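Local coordinates for protein DNMT2 (Spodoptera frugiperda, PDB 4H0N) that binds S-adenosyl-L-homocysteine and probably methylates cytosine 38 in the anticodon loop of tRNA(Asp), with DNA cytosine-5 methylation as a further likely activity, at residues K121-N125 / S126-N130; I133-L136 / K137-F141; K176-D179 / E180-R184; K288-L291 / M292-F296; V323-E326 / L327-L331. The protein carries 3 engineered substitutions. One frame throughout, in Å; residues are numbered along the deposited sequence.

Interaction 1: residues K121-N125 / S126-N130; sequences KGFEN and STVRN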
loop_
_atom_site.group_PDB
_atom_site.type_symbol
_atom_site.label_atom_id
_atom_site.label_comp_id
_atom_site.label_asym_id
_atom_site.label_seq_id
_atom_site.Cartn_x
_atom_site.Cartn_y
_atom_site.Cartn_z
ATOM N N LYS A 121 -4.952 -9.212 1.118
ATOM C CA LYS A 121 -6.030 -9.887 1.809
ATOM C C LYS A 121 -6.099 -11.302 1.255
ATOM O O LYS A 121 -6.086 -11.500 0.042
ATOM C CB LYS A 121 -7.354 -9.163 1.557
ATOM C CG LYS A 121 -8.396 -9.344 2.657
ATOM C CD LYS A 121 -8.971 -10.753 2.682
ATOM C CE LYS A 121 -9.545 -11.102 4.043
ATOM N NZ LYS A 121 -9.729 -12.574 4.190
ATOM N N GLY A 122 -6.169 -12.286 2.143
ATOM C CA GLY A 122 -6.317 -13.664 1.716
ATOM C C GLY A 122 -5.017 -14.431 1.813
ATOM O O GLY A 122 -4.999 -15.658 1.693
ATOM N N PHE A 123 -3.923 -13.702 2.021
ATOM C CA PHE A 123 -2.643 -14.339 2.261
ATOM C C PHE A 123 -2.762 -15.292 3.436
ATOM O O PHE A 123 -2.249 -16.400 3.388
ATOM C CB PHE A 123 -1.550 -13.314 2.542
ATOM C CG PHE A 123 -0.202 -13.932 2.792
ATOM C CD1 PHE A 123 0.484 -14.568 1.767
ATOM C CD2 PHE A 123 0.379 -13.886 4.045
ATOM C CE1 PHE A 123 1.725 -15.144 1.988
ATOM C CE2 PHE A 123 1.623 -14.460 4.270
ATOM C CZ PHE A 123 2.294 -15.089 3.240
ATOM N N GLU A 124 -3.476 -14.870 4.473
ATOM C CA GLU A 124 -3.607 -15.671 5.690
ATOM C C GLU A 124 -4.237 -17.047 5.452
ATOM O O GLU A 124 -4.153 -17.934 6.307
ATOM C CB GLU A 124 -4.390 -14.906 6.769
ATOM C CG GLU A 124 -5.902 -14.841 6.563
ATOM C CD GLU A 124 -6.316 -13.824 5.514
ATOM O OE1 GLU A 124 -5.427 -13.210 4.885
ATOM O OE2 GLU A 124 -7.538 -13.640 5.323
ATOM N N ASN A 125 -4.867 -17.224 4.293
ATOM C CA ASN A 125 -5.440 -18.513 3.932
ATOM C C ASN A 125 -4.567 -19.282 2.936
ATOM O O ASN A 125 -4.911 -20.390 2.531
ATOM C CB ASN A 125 -6.851 -18.330 3.368
ATOM C CG ASN A 125 -7.834 -17.799 4.402
ATOM O OD1 ASN A 125 -7.680 -18.025 5.604
ATOM N ND2 ASN A 125 -8.856 -17.092 3.932
ATOM N N SER A 126 -3.438 -18.689 2.553
ATOM C CA SER A 126 -2.559 -19.261 1.540
ATOM C C SER A 126 -1.606 -20.324 2.088
ATOM O O SER A 126 -1.281 -20.321 3.275
ATOM C CB SER A 126 -1.719 -18.159 0.915
ATOM O OG SER A 126 -0.356 -18.357 1.235
ATOM N N THR A 127 -1.144 -21.219 1.214
ATOM C CA THR A 127 -0.152 -22.222 1.594
ATOM C C THR A 127 1.171 -21.559 1.933
ATOM O O THR A 127 1.923 -22.046 2.781
ATOM C CB THR A 127 0.109 -23.240 0.475
ATOM O OG1 THR A 127 0.233 -22.557 -0.778
ATOM C CG2 THR A 127 -1.021 -24.247 0.396
ATOM N N VAL A 128 1.452 -20.451 1.255
ATOM C CA VAL A 128 2.673 -19.704 1.500
ATOM C C VAL A 128 2.700 -19.175 2.927
ATOM O O VAL A 128 3.717 -19.270 3.617
ATOM C CB VAL A 128 2.816 -18.530 0.525
ATOM C CG1 VAL A 128 4.022 -17.674 0.905
ATOM C CG2 VAL A 128 2.931 -19.043 -0.908
ATOM N N ARG A 129 1.575 -18.622 3.366
ATOM C CA ARG A 129 1.473 -18.095 4.719
ATOM C C ARG A 129 1.741 -19.186 5.741
ATOM O O ARG A 129 2.506 -18.980 6.680
ATOM C CB ARG A 129 0.104 -17.454 4.951
ATOM C CG ARG A 129 -0.149 -16.991 6.374
ATOM C CD ARG A 129 -1.054 -17.965 7.100
ATOM N NE ARG A 129 -1.007 -17.783 8.549
ATOM C CZ ARG A 129 -1.325 -18.723 9.435
ATOM N NH1 ARG A 129 -1.719 -19.922 9.024
ATOM N NH2 ARG A 129 -1.240 -18.467 10.733
ATOM N N ASN A 130 1.124 -20.349 5.551
ATOM C CA ASN A 130 1.329 -21.463 6.471
ATOM C C ASN A 130 2.796 -21.868 6.562
ATOM O O ASN A 130 3.290 -22.198 7.637
ATOM C CB ASN A 130 0.467 -22.662 6.086
ATOM C CG ASN A 130 -1.015 -22.400 6.282
ATOM O OD1 ASN A 130 -1.407 -21.424 6.923
ATOM N ND2 ASN A 130 -1.847 -23.278 5.737
#
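A chi1 of -180° carries the ring of F123 away from its own backbone N and up to the first turn of helix 127-138, where the helical backbone sets R129 CB over one face. R129 CG, likewise turned opposite its backbone N, leads the rest of that chain past the ring, so that CD reaches E124 O at 3.2 Å. The CH-pi contact puts R129 CB 3.6 Å from the centroid of the F123 ring, displaced toward the rim. V128 comes at the ring edge instead, CG1 lying 3.6 Å from F123 CE1. CB and CG of R129 do the covering; the guanidinium, steeply inclined to the ring at 82°, lies further on, NH1 bonding N130 OD1 (2.6 Å) and NE in a salt bridge with E145.

S126 is the N-cap: its OG accepts from R129 N at 2.9 Å over a nearly straight bond (164°). The backbone N of the same serine donates back to F123 O (2.7 Å), standing well above the carbonyl plane. Upstream, the E124 carboxylate braces the loop, with OE2 in a salt bridge to K121 NZ at 2.7 Å and OE1 taking G122 N.

F123 also meets Y162 edge-to-face and packs on F99, about 7 Å from the side chain of C79, the likely active-site residue. The chemistry implies a division of labour: the serine oxygen satisfies an amide at the start of the helix, while an apolar ring joins loop and helix.

Interaction 2: residues I133-L136 / K137-F141; sequences IDKL and KECNF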
loop_
_atom_site.group_PDB
_atom_site.type_symbol
_atom_site.label_atom_id
_atom_site.label_comp_id
_atom_site.label_asym_id
_atom_site.label_seq_id
_atom_site.Cartn_x
_atom_site.Cartn_y
_atom_site.Cartn_z
ATOM N N ILE A 133 4.846 -18.835 8.379
ATOM C CA ILE A 133 4.677 -18.843 9.825
ATOM C C ILE A 133 5.469 -19.995 10.425
ATOM O O ILE A 133 6.099 -19.866 11.479
ATOM C CB ILE A 133 3.185 -18.999 10.206
ATOM C CG1 ILE A 133 2.406 -17.727 9.852
ATOM C CG2 ILE A 133 3.025 -19.362 11.680
ATOM C CD1 ILE A 133 3.056 -16.435 10.329
ATOM N N ASP A 134 5.433 -21.122 9.726
ATOM C CA ASP A 134 6.133 -22.326 10.138
ATOM C C ASP A 134 7.641 -22.106 10.207
ATOM O O ASP A 134 8.320 -22.677 11.058
ATOM C CB ASP A 134 5.830 -23.451 9.159
ATOM C CG ASP A 134 6.444 -24.757 9.575
ATOM O OD1 ASP A 134 5.743 -25.539 10.253
ATOM O OD2 ASP A 134 7.624 -24.998 9.231
ATOM N N LYS A 135 8.161 -21.280 9.304
ATOM C CA LYS A 135 9.583 -20.979 9.301
ATOM C C LYS A 135 9.928 -20.040 10.450
ATOM O O LYS A 135 11.033 -20.085 10.983
ATOM C CB LYS A 135 10.026 -20.374 7.966
ATOM C CG LYS A 135 11.537 -20.387 7.762
ATOM C CD LYS A 135 12.052 -21.820 7.814
ATOM C CE LYS A 135 13.555 -21.898 8.036
ATOM N NZ LYS A 135 14.343 -21.481 6.847
ATOM N N LEU A 136 8.981 -19.188 10.827
ATOM C CA LEU A 136 9.180 -18.305 11.972
ATOM C C LEU A 136 9.356 -19.101 13.275
ATOM O O LEU A 136 10.321 -18.890 14.015
ATOM C CB LEU A 136 8.023 -17.312 12.111
ATOM C CG LEU A 136 7.836 -16.254 11.019
ATOM C CD1 LEU A 136 6.674 -15.331 11.370
ATOM C CD2 LEU A 136 9.104 -15.447 10.813
ATOM N N LYS A 137 8.422 -20.009 13.544
ATOM C CA LYS A 137 8.470 -20.831 14.747
ATOM C C LYS A 137 9.776 -21.606 14.822
ATOM O O LYS A 137 10.361 -21.748 15.892
ATOM C CB LYS A 137 7.304 -21.821 14.769
ATOM C CG LYS A 137 5.934 -21.219 15.000
ATOM C CD LYS A 137 4.863 -22.285 14.796
ATOM C CE LYS A 137 3.742 -22.168 15.816
ATOM N NZ LYS A 137 3.084 -20.832 15.783
ATOM N N GLU A 138 10.217 -22.109 13.673
ATOM C CA GLU A 138 11.441 -22.893 13.572
ATOM C C GLU A 138 12.656 -22.068 13.958
ATOM O O GLU A 138 13.623 -22.599 14.505
ATOM C CB GLU A 138 11.616 -23.399 12.139
ATOM C CG GLU A 138 11.632 -24.908 11.985
ATOM C CD GLU A 138 11.283 -25.348 10.573
ATOM O OE1 GLU A 138 11.987 -24.941 9.623
ATOM O OE2 GLU A 138 10.293 -26.089 10.412
ATOM N N CYS A 139 12.602 -20.771 13.666
ATOM C CA CYS A 139 13.739 -19.883 13.893
ATOM C C CYS A 139 13.588 -19.086 15.184
ATOM O O CYS A 139 14.236 -18.053 15.367
ATOM C CB CYS A 139 13.928 -18.941 12.703
ATOM S SG CYS A 139 14.194 -19.791 11.125
ATOM N N ASN A 140 12.728 -19.583 16.069
ATOM C CA ASN A 140 12.450 -18.955 17.365
ATOM C C ASN A 140 11.940 -17.503 17.282
ATOM O O ASN A 140 12.312 -16.638 18.081
ATOM C CB ASN A 140 13.656 -19.100 18.291
ATOM C CG ASN A 140 14.245 -20.507 18.255
ATOM O OD1 ASN A 140 13.662 -21.458 18.784
ATOM N ND2 ASN A 140 15.403 -20.645 17.618
ATOM N N PHE A 141 11.071 -17.262 16.304
ATOM C CA PHE A 141 10.375 -15.997 16.170
ATOM C C PHE A 141 9.013 -16.105 16.828
ATOM O O PHE A 141 8.373 -17.167 16.766
ATOM C CB PHE A 141 10.213 -15.628 14.693
ATOM C CG PHE A 141 11.371 -14.846 14.137
ATOM C CD1 PHE A 141 11.337 -13.465 14.134
ATOM C CD2 PHE A 141 12.495 -15.487 13.625
ATOM C CE1 PHE A 141 12.389 -12.728 13.634
ATOM C CE2 PHE A 141 13.560 -14.749 13.118
ATOM C CZ PHE A 141 13.505 -13.366 13.128
#
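The carboxylates of D134 and E138, one helical turn apart, are turned 87° to each other, with D134 OD2 and E138 OE2 placed 3.1 Å apart; as modelled, the two acceptors form no hydrogen bond with each other. Beside them K135 slants across E138 and offers methylene rather than ammonium, its CD lying 3.6 Å from E138 OE1. A bend at chi2 (59°) turns the lysine chain, and NZ finds its main partner in I103 O, with a weak bond to D107, a calcium ligand. C139 follows the same lysine from the next position, SG resting 3.8 Å from K135 CE.

Here helix 127-138 ends in a Schellman motif. N140, at positive phi, is the C-prime residue; its N bonds K137 O at 3.2 Å, and F141 N reaches back to L136 O at 2.9 Å. L136 O accepts from C139 N as well (3.0 Å), the two donors arriving from opposite faces of the carbonyl plane.

The reversal lays F141 against L136. Their side chains meet at a slant through the CB atoms, 3.8 Å apart, and L136 CD2 approaches the root of the phenylalanine. Both residues pack on A166 of strand 161-168, as F141 opens strand 141-148.

Interaction 3: residues K176-D179 / E180-R184; sequences KRRD and EIITR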
loop_
_atom_site.group_PDB
_atom_site.type_symbol
_atom_site.label_atom_id
_atom_site.label_comp_id
_atom_site.label_asym_id
_atom_site.label_seq_id
_atom_site.Cartn_x
_atom_site.Cartn_y
_atom_site.Cartn_z
ATOM N N LYS A 176 0.598 -8.437 24.314
ATOM C CA LYS A 176 -0.156 -9.671 24.533
ATOM C C LYS A 176 -0.663 -10.296 23.226
ATOM O O LYS A 176 -1.829 -10.137 22.858
ATOM C CB LYS A 176 -1.329 -9.435 25.480
ATOM C CG LYS A 176 -1.913 -10.725 26.032
ATOM C CD LYS A 176 -3.183 -10.473 26.837
ATOM C CE LYS A 176 -3.444 -11.609 27.822
ATOM N NZ LYS A 176 -3.226 -12.940 27.191
ATOM N N ARG A 177 0.215 -11.018 22.539
ATOM C CA ARG A 177 -0.135 -11.631 21.264
ATOM C C ARG A 177 -1.052 -12.847 21.415
ATOM O O ARG A 177 -1.284 -13.334 22.524
ATOM C CB ARG A 177 1.131 -11.978 20.472
ATOM C CG ARG A 177 2.199 -12.739 21.252
ATOM C CD ARG A 177 1.985 -14.231 21.134
ATOM N NE ARG A 177 1.796 -14.620 19.740
ATOM C CZ ARG A 177 1.178 -15.729 19.341
ATOM N NH1 ARG A 177 0.692 -16.577 20.237
ATOM N NH2 ARG A 177 1.057 -15.990 18.043
ATOM N N ARG A 178 -1.572 -13.321 20.286
ATOM C CA ARG A 178 -2.519 -14.430 20.260
ATOM C C ARG A 178 -2.548 -15.036 18.860
ATOM O O ARG A 178 -2.251 -14.352 17.874
ATOM C CB ARG A 178 -3.907 -13.927 20.652
ATOM C CG ARG A 178 -4.342 -12.728 19.844
ATOM C CD ARG A 178 -5.541 -12.030 20.462
ATOM N NE ARG A 178 -6.213 -11.174 19.488
ATOM C CZ ARG A 178 -7.080 -11.629 18.587
ATOM N NH1 ARG A 178 -7.382 -12.923 18.555
ATOM N NH2 ARG A 178 -7.652 -10.802 17.719
ATOM N N ASP A 179 -2.912 -16.312 18.768
ATOM C CA ASP A 179 -2.898 -17.010 17.485
ATOM C C ASP A 179 -3.978 -16.539 16.503
ATOM O O ASP A 179 -3.764 -16.562 15.292
ATOM C CB ASP A 179 -2.988 -18.526 17.683
ATOM C CG ASP A 179 -1.692 -19.132 18.197
ATOM O OD1 ASP A 179 -0.916 -18.418 18.866
ATOM O OD2 ASP A 179 -1.453 -20.330 17.939
ATOM N N GLU A 180 -5.135 -16.131 17.017
ATOM C CA GLU A 180 -6.219 -15.649 16.158
ATOM C C GLU A 180 -5.881 -14.263 15.611
ATOM O O GLU A 180 -5.189 -13.479 16.266
ATOM C CB GLU A 180 -7.557 -15.625 16.909
ATOM C CG GLU A 180 -8.762 -15.108 16.108
ATOM C CD GLU A 180 -9.835 -14.494 17.003
ATOM O OE1 GLU A 180 -9.637 -14.472 18.237
ATOM O OE2 GLU A 180 -10.869 -14.028 16.474
ATOM N N ILE A 181 -6.367 -13.979 14.404
ATOM C CA ILE A 181 -6.056 -12.746 13.688
ATOM C C ILE A 181 -6.744 -11.518 14.290
ATOM O O ILE A 181 -7.942 -11.536 14.575
ATOM C CB ILE A 181 -6.424 -12.877 12.190
ATOM C CG1 ILE A 181 -5.578 -13.973 11.531
ATOM C CG2 ILE A 181 -6.272 -11.542 11.470
ATOM C CD1 ILE A 181 -4.903 -13.558 10.229
ATOM N N ILE A 182 -5.970 -10.454 14.474
ATOM C CA ILE A 182 -6.465 -9.212 15.053
ATOM C C ILE A 182 -7.047 -8.291 13.985
ATOM O O ILE A 182 -6.397 -8.002 12.984
ATOM C CB ILE A 182 -5.336 -8.473 15.793
ATOM C CG1 ILE A 182 -4.905 -9.259 17.030
ATOM C CG2 ILE A 182 -5.775 -7.079 16.193
ATOM C CD1 ILE A 182 -3.852 -8.558 17.863
ATOM N N THR A 183 -8.272 -7.825 14.212
ATOM C CA THR A 183 -8.978 -6.997 13.238
ATOM C C THR A 183 -8.803 -5.503 13.488
ATOM O O THR A 183 -9.081 -4.685 12.609
ATOM C CB THR A 183 -10.480 -7.330 13.192
ATOM O OG1 THR A 183 -10.947 -7.632 14.512
ATOM C CG2 THR A 183 -10.724 -8.528 12.299
ATOM N N ARG A 184 -8.353 -5.146 14.684
ATOM C CA ARG A 184 -8.039 -3.754 14.983
ATOM C C ARG A 184 -7.069 -3.612 16.150
ATOM O O ARG A 184 -7.128 -4.371 17.113
ATOM C CB ARG A 184 -9.309 -2.937 15.225
ATOM C CG ARG A 184 -10.229 -3.475 16.295
ATOM C CD ARG A 184 -11.211 -2.379 16.691
ATOM N NE ARG A 184 -12.074 -2.728 17.817
ATOM C CZ ARG A 184 -11.645 -2.864 19.070
ATOM N NH1 ARG A 184 -10.357 -2.706 19.355
ATOM N NH2 ARG A 184 -12.500 -3.172 20.038
#
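R178 NH1 meets E180 OE1 at 2.8 Å in a salt bridge whose hydrogen bond is bent and weak (127°). The two flat groups stand 76° apart, so the carboxylate offers one oxygen to one nitrogen instead of lying flush along the guanidinium. Chi1 of R178 (52°) sets CG between the backbone N and the carbonyl carbon, and from there the chain runs extended over the bend of the loop. Its other terminal nitrogen, NH2, makes a second weak bond, to I181 O at 3.2 Å, while the carbonyl oxygen of E180 lies over one face of the group. I182 comes in obliquely, with CG1 3.4 Å from R178 NE. Without the guanidinium, as with an alanine here, the E180 carboxylate would probably lose its counter-charge and I182 part of its cover. The preceding arginine, R177, pairs with the next acid: NH1 bonds D179 OD1 at 2.8 Å, with the oxygen in the guanidinium plane.

The loop is fastened along strand 141-148, the outermost strand at this edge of the mixed sheet. R178 N donates to Q144 OE1, R177 makes a cation-pi contact with Y143, and I182 forms backbone hydrogen bonds with E145 and L147.

Interaction 4: residues K288-L291 / M292-F296; sequences KEVL and MIMCF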
loop_
_atom_site.group_PDB
_atom_site.type_symbol
_atom_site.label_atom_id
_atom_site.label_comp_id
_atom_site.label_asym_id
_atom_site.label_seq_id
_atom_site.Cartn_x
_atom_site.Cartn_y
_atom_site.Cartn_z
ATOM N N LYS A 288 -1.206 13.801 -5.472
ATOM C CA LYS A 288 -0.934 14.493 -4.218
ATOM C C LYS A 288 -1.974 14.132 -3.160
ATOM O O LYS A 288 -1.635 13.818 -2.018
ATOM C CB LYS A 288 -0.936 16.000 -4.470
ATOM C CG LYS A 288 -0.512 16.859 -3.298
ATOM C CD LYS A 288 -0.494 18.324 -3.710
ATOM C CE LYS A 288 -0.107 19.233 -2.558
ATOM N NZ LYS A 288 -0.147 20.666 -2.961
ATOM N N GLU A 289 -3.242 14.176 -3.554
ATOM C CA GLU A 289 -4.337 13.842 -2.654
ATOM C C GLU A 289 -4.280 12.383 -2.219
ATOM O O GLU A 289 -4.470 12.069 -1.048
ATOM C CB GLU A 289 -5.683 14.164 -3.307
ATOM C CG GLU A 289 -6.027 15.650 -3.286
ATOM C CD GLU A 289 -7.046 16.052 -4.350
ATOM O OE1 GLU A 289 -7.268 15.278 -5.312
ATOM O OE2 GLU A 289 -7.622 17.154 -4.219
ATOM N N VAL A 290 -4.009 11.493 -3.164
ATOM C CA VAL A 290 -3.882 10.077 -2.849
ATOM C C VAL A 290 -2.721 9.848 -1.876
ATOM O O VAL A 290 -2.805 9.002 -0.988
ATOM C CB VAL A 290 -3.691 9.246 -4.128
ATOM C CG1 VAL A 290 -3.539 7.763 -3.795
ATOM C CG2 VAL A 290 -4.857 9.479 -5.081
ATOM N N LEU A 291 -1.650 10.621 -2.037
ATOM C CA LEU A 291 -0.514 10.566 -1.118
ATOM C C LEU A 291 -0.904 10.970 0.305
ATOM O O LEU A 291 -0.475 10.342 1.274
ATOM C CB LEU A 291 0.647 11.429 -1.630
ATOM C CG LEU A 291 1.622 10.761 -2.613
ATOM C CD1 LEU A 291 2.476 11.790 -3.335
ATOM C CD2 LEU A 291 2.510 9.758 -1.892
ATOM N N MET A 292 -1.720 12.016 0.419
ATOM C CA MET A 292 -2.233 12.474 1.712
ATOM C C MET A 292 -3.225 11.477 2.288
ATOM O O MET A 292 -3.245 11.232 3.493
ATOM C CB MET A 292 -2.916 13.833 1.575
ATOM C CG MET A 292 -1.986 14.997 1.319
ATOM S SD MET A 292 -0.751 15.180 2.613
ATOM C CE MET A 292 0.751 15.110 1.633
ATOM N N ILE A 293 -4.057 10.919 1.417
ATOM C CA ILE A 293 -4.984 9.860 1.796
ATOM C C ILE A 293 -4.248 8.626 2.328
ATOM O O ILE A 293 -4.690 8.005 3.294
ATOM C CB ILE A 293 -5.896 9.467 0.613
ATOM C CG1 ILE A 293 -6.914 10.577 0.351
ATOM C CG2 ILE A 293 -6.622 8.157 0.890
ATOM C CD1 ILE A 293 -7.641 10.449 -0.977
ATOM N N MET A 294 -3.122 8.281 1.711
ATOM C CA MET A 294 -2.333 7.140 2.177
ATOM C C MET A 294 -1.356 7.537 3.285
ATOM O O MET A 294 -0.444 6.785 3.631
ATOM C CB MET A 294 -1.609 6.468 1.015
ATOM C CG MET A 294 -2.556 5.843 0.014
ATOM S SD MET A 294 -1.685 5.050 -1.336
ATOM C CE MET A 294 -1.068 3.585 -0.515
ATOM N N CYS A 295 -1.569 8.735 3.823
ATOM C CA CYS A 295 -0.866 9.232 4.999
ATOM C C CYS A 295 0.631 9.410 4.805
ATOM O O CYS A 295 1.404 9.264 5.749
ATOM C CB CYS A 295 -1.160 8.356 6.217
ATOM S SG CYS A 295 -2.914 8.290 6.638
ATOM N N PHE A 296 1.044 9.728 3.587
ATOM C CA PHE A 296 2.420 10.148 3.369
ATOM C C PHE A 296 2.579 11.561 3.922
ATOM O O PHE A 296 1.596 12.298 4.042
ATOM C CB PHE A 296 2.772 10.117 1.885
ATOM C CG PHE A 296 3.136 8.752 1.372
ATOM C CD1 PHE A 296 2.177 7.758 1.258
ATOM C CD2 PHE A 296 4.435 8.469 0.975
ATOM C CE1 PHE A 296 2.510 6.502 0.769
ATOM C CE2 PHE A 296 4.773 7.213 0.486
ATOM C CZ PHE A 296 3.808 6.231 0.385
#
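L291 and F296 form the tight part of this contact: L291 CD2 sits over one face of the F296 ring, 3.7 Å from its centroid and 21° off the normal, in a CH-pi arrangement. The methyl is shifted toward the rim and comes closest to F296 CG, at 3.5 Å. With its CG turned opposite its carbonyl carbon (chi1 -81°), F296 brings the ring back alongside the last turn. V290 and M294 lie side by side and point the same way, a lighter touch with V290 CG1 4.1 Å from M294 SD.

The opposite character appears at K288, whose fully extended chain runs to the exposed side and reaches the following residues mainly through its backbone O, which accepts from M292 N at 3.0 Å. M292, partly exposed, bends at chi2 and chi3 and touches I198. Buried E289 is satisfied by T286 N and a salt bridge to R283.

A Schellman motif closes helix 287-293: C295 takes positive phi, F296 N bonds L291 O at 2.8 Å, and C295 N bonds M292 O at 3.0 Å. The ring then meets Y300 edge-to-face and touches S318 and V321; the side chain of F296 comes about 5 Å from the bound S-adenosyl-L-homocysteine. Shrinking the ring to an alanine is likely to open a gap beneath the L291 methyl and leave Y300 without its ring partner. Chemically, then, backbone bonds fix the end of the helix, and an apolar ring, with no polar group of its own, fills the ground between the helix end and the cofactor pocket.

Interaction 5: residues V323-E326 / L327-L331; sequences VISE and LLKIL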
loop_
_atom_site.group_PDB
_atom_site.type_symbol
_atom_site.label_atom_id
_atom_site.label_comp_id
_atom_site.label_asym_id
_atom_site.label_seq_id
_atom_site.Cartn_x
_atom_site.Cartn_y
_atom_site.Cartn_z
ATOM N N VAL A 323 -0.800 3.135 9.171
ATOM C CA VAL A 323 -1.011 1.805 9.724
ATOM C C VAL A 323 0.314 1.122 10.073
ATOM O O VAL A 323 0.444 0.509 11.134
ATOM C CB VAL A 323 -1.819 0.918 8.758
ATOM C CG1 VAL A 323 -1.982 -0.482 9.323
ATOM C CG2 VAL A 323 -3.177 1.544 8.488
ATOM N N ILE A 324 1.301 1.246 9.191
ATOM C CA ILE A 324 2.590 0.593 9.411
ATOM C C ILE A 324 3.346 1.229 10.573
ATOM O O ILE A 324 3.987 0.537 11.369
ATOM C CB ILE A 324 3.452 0.608 8.138
ATOM C CG1 ILE A 324 2.789 -0.242 7.062
ATOM C CG2 ILE A 324 4.855 0.086 8.415
ATOM C CD1 ILE A 324 3.581 -0.311 5.825
ATOM N N SER A 325 3.253 2.549 10.667
ATOM C CA SER A 325 3.847 3.277 11.771
ATOM C C SER A 325 3.275 2.764 13.093
ATOM O O SER A 325 4.007 2.561 14.068
ATOM C CB SER A 325 3.585 4.771 11.608
ATOM O OG SER A 325 4.319 5.523 12.556
ATOM N N GLU A 326 1.967 2.528 13.117
ATOM C CA GLU A 326 1.326 1.993 14.316
ATOM C C GLU A 326 1.746 0.562 14.651
ATOM O O GLU A 326 1.845 0.206 15.822
ATOM C CB GLU A 326 -0.198 2.104 14.218
ATOM C CG GLU A 326 -0.699 3.538 14.268
ATOM C CD GLU A 326 -0.250 4.272 15.522
ATOM O OE1 GLU A 326 -0.429 3.731 16.637
ATOM O OE2 GLU A 326 0.294 5.389 15.393
ATOM N N LEU A 327 1.986 -0.256 13.629
ATOM C CA LEU A 327 2.432 -1.632 13.845
ATOM C C LEU A 327 3.895 -1.653 14.273
ATOM O O LEU A 327 4.296 -2.470 15.107
ATOM C CB LEU A 327 2.239 -2.476 12.583
ATOM C CG LEU A 327 0.809 -2.816 12.160
ATOM C CD1 LEU A 327 0.803 -3.438 10.782
ATOM C CD2 LEU A 327 0.154 -3.748 13.156
ATOM N N LEU A 328 4.689 -0.751 13.699
ATOM C CA LEU A 328 6.086 -0.592 14.102
ATOM C C LEU A 328 6.203 -0.256 15.587
ATOM O O LEU A 328 7.073 -0.790 16.274
ATOM C CB LEU A 328 6.795 0.467 13.251
ATOM C CG LEU A 328 7.205 0.051 11.835
ATOM C CD1 LEU A 328 7.697 1.252 11.042
ATOM C CD2 LEU A 328 8.273 -1.018 11.883
ATOM N N LYS A 329 5.328 0.619 16.080
ATOM C CA LYS A 329 5.289 0.926 17.512
ATOM C C LYS A 329 5.016 -0.331 18.329
ATOM O O LYS A 329 5.665 -0.574 19.346
ATOM C CB LYS A 329 4.232 1.985 17.828
ATOM C CG LYS A 329 4.552 3.351 17.264
ATOM C CD LYS A 329 3.402 4.318 17.469
ATOM C CE LYS A 329 3.556 5.522 16.563
ATOM N NZ LYS A 329 2.874 6.721 17.115
ATOM N N ILE A 330 4.060 -1.128 17.872
ATOM C CA ILE A 330 3.699 -2.354 18.564
ATOM C C ILE A 330 4.836 -3.377 18.506
ATOM O O ILE A 330 5.205 -3.970 19.523
ATOM C CB ILE A 330 2.406 -2.945 17.977
ATOM C CG1 ILE A 330 1.211 -2.091 18.399
ATOM C CG2 ILE A 330 2.209 -4.381 18.420
ATOM C CD1 ILE A 330 -0.083 -2.508 17.771
ATOM N N LEU A 331 5.401 -3.555 17.316
ATOM C CA LEU A 331 6.470 -4.522 17.098
ATOM C C LEU A 331 7.701 -4.270 17.976
ATOM O O LEU A 331 8.396 -5.209 18.368
ATOM C CB LEU A 331 6.873 -4.530 15.619
ATOM C CG LEU A 331 8.012 -5.467 15.192
ATOM C CD1 LEU A 331 7.724 -6.907 15.601
ATOM C CD2 LEU A 331 8.269 -5.373 13.695
#
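The charged pair comes first: E326 and K329 approach at a slant, with OE2 of E326 3.4 Å from NZ of K329, a long salt bridge with a weak hydrogen bond. The glutamate chain is bent at chi2 (-57°), which turns its carboxylate along the helix toward the lysine, while K329 stays extended and passes its CE 3.5 Å from the same OE2. The pair sits on the outer side of the helix, K329 being exposed.

Apolar contacts occupy another side. I324 and L328 lie next to each other and point the same way, I324 CG2 being 4.0 Å from L328 CD1. V323 and L327 repeat the i to i+4 pairing less closely, at 4.3 Å between V323 CG1 and L327 CD1.

Backbone bonds hold the spacing, L328 N to I324 O at 2.8 Å and K329 N to S325 O at 3.1 Å, with L327 and I330 bonded likewise to V323 and E326.

Around this amphipathic part of helix 321-332, I324 and L328 pack on M16, A19 and W20 of helix 15-23, and L327, L328 and L331 rest on L116 of strand 114-119. V323 and L327 touch Y163 of strand 161-168, so the apolar faces bridge the neighbouring helix and the central sheet.

Each contact lies within one continuous run of chain and closes just a turn or a few residues, so none nests in or crosses another. Interactions 1 and 2 come first, at the start and the end of helix 127-138, which leads from strand 114-119 into strand 141-148. Interaction 3 follows in the long loop after strand 161-168; it touches interaction 1, I181 CD1 packing 3.7 Å from E124 CB. Interaction 4 ends helix 287-293 across the chain's centre from interactions 1 and 2. Interaction 5, on the final long helix 321-332, returns to the central sheet; its nearest atoms are about 6 Å from interaction 4 and about 7 Å from interaction 3.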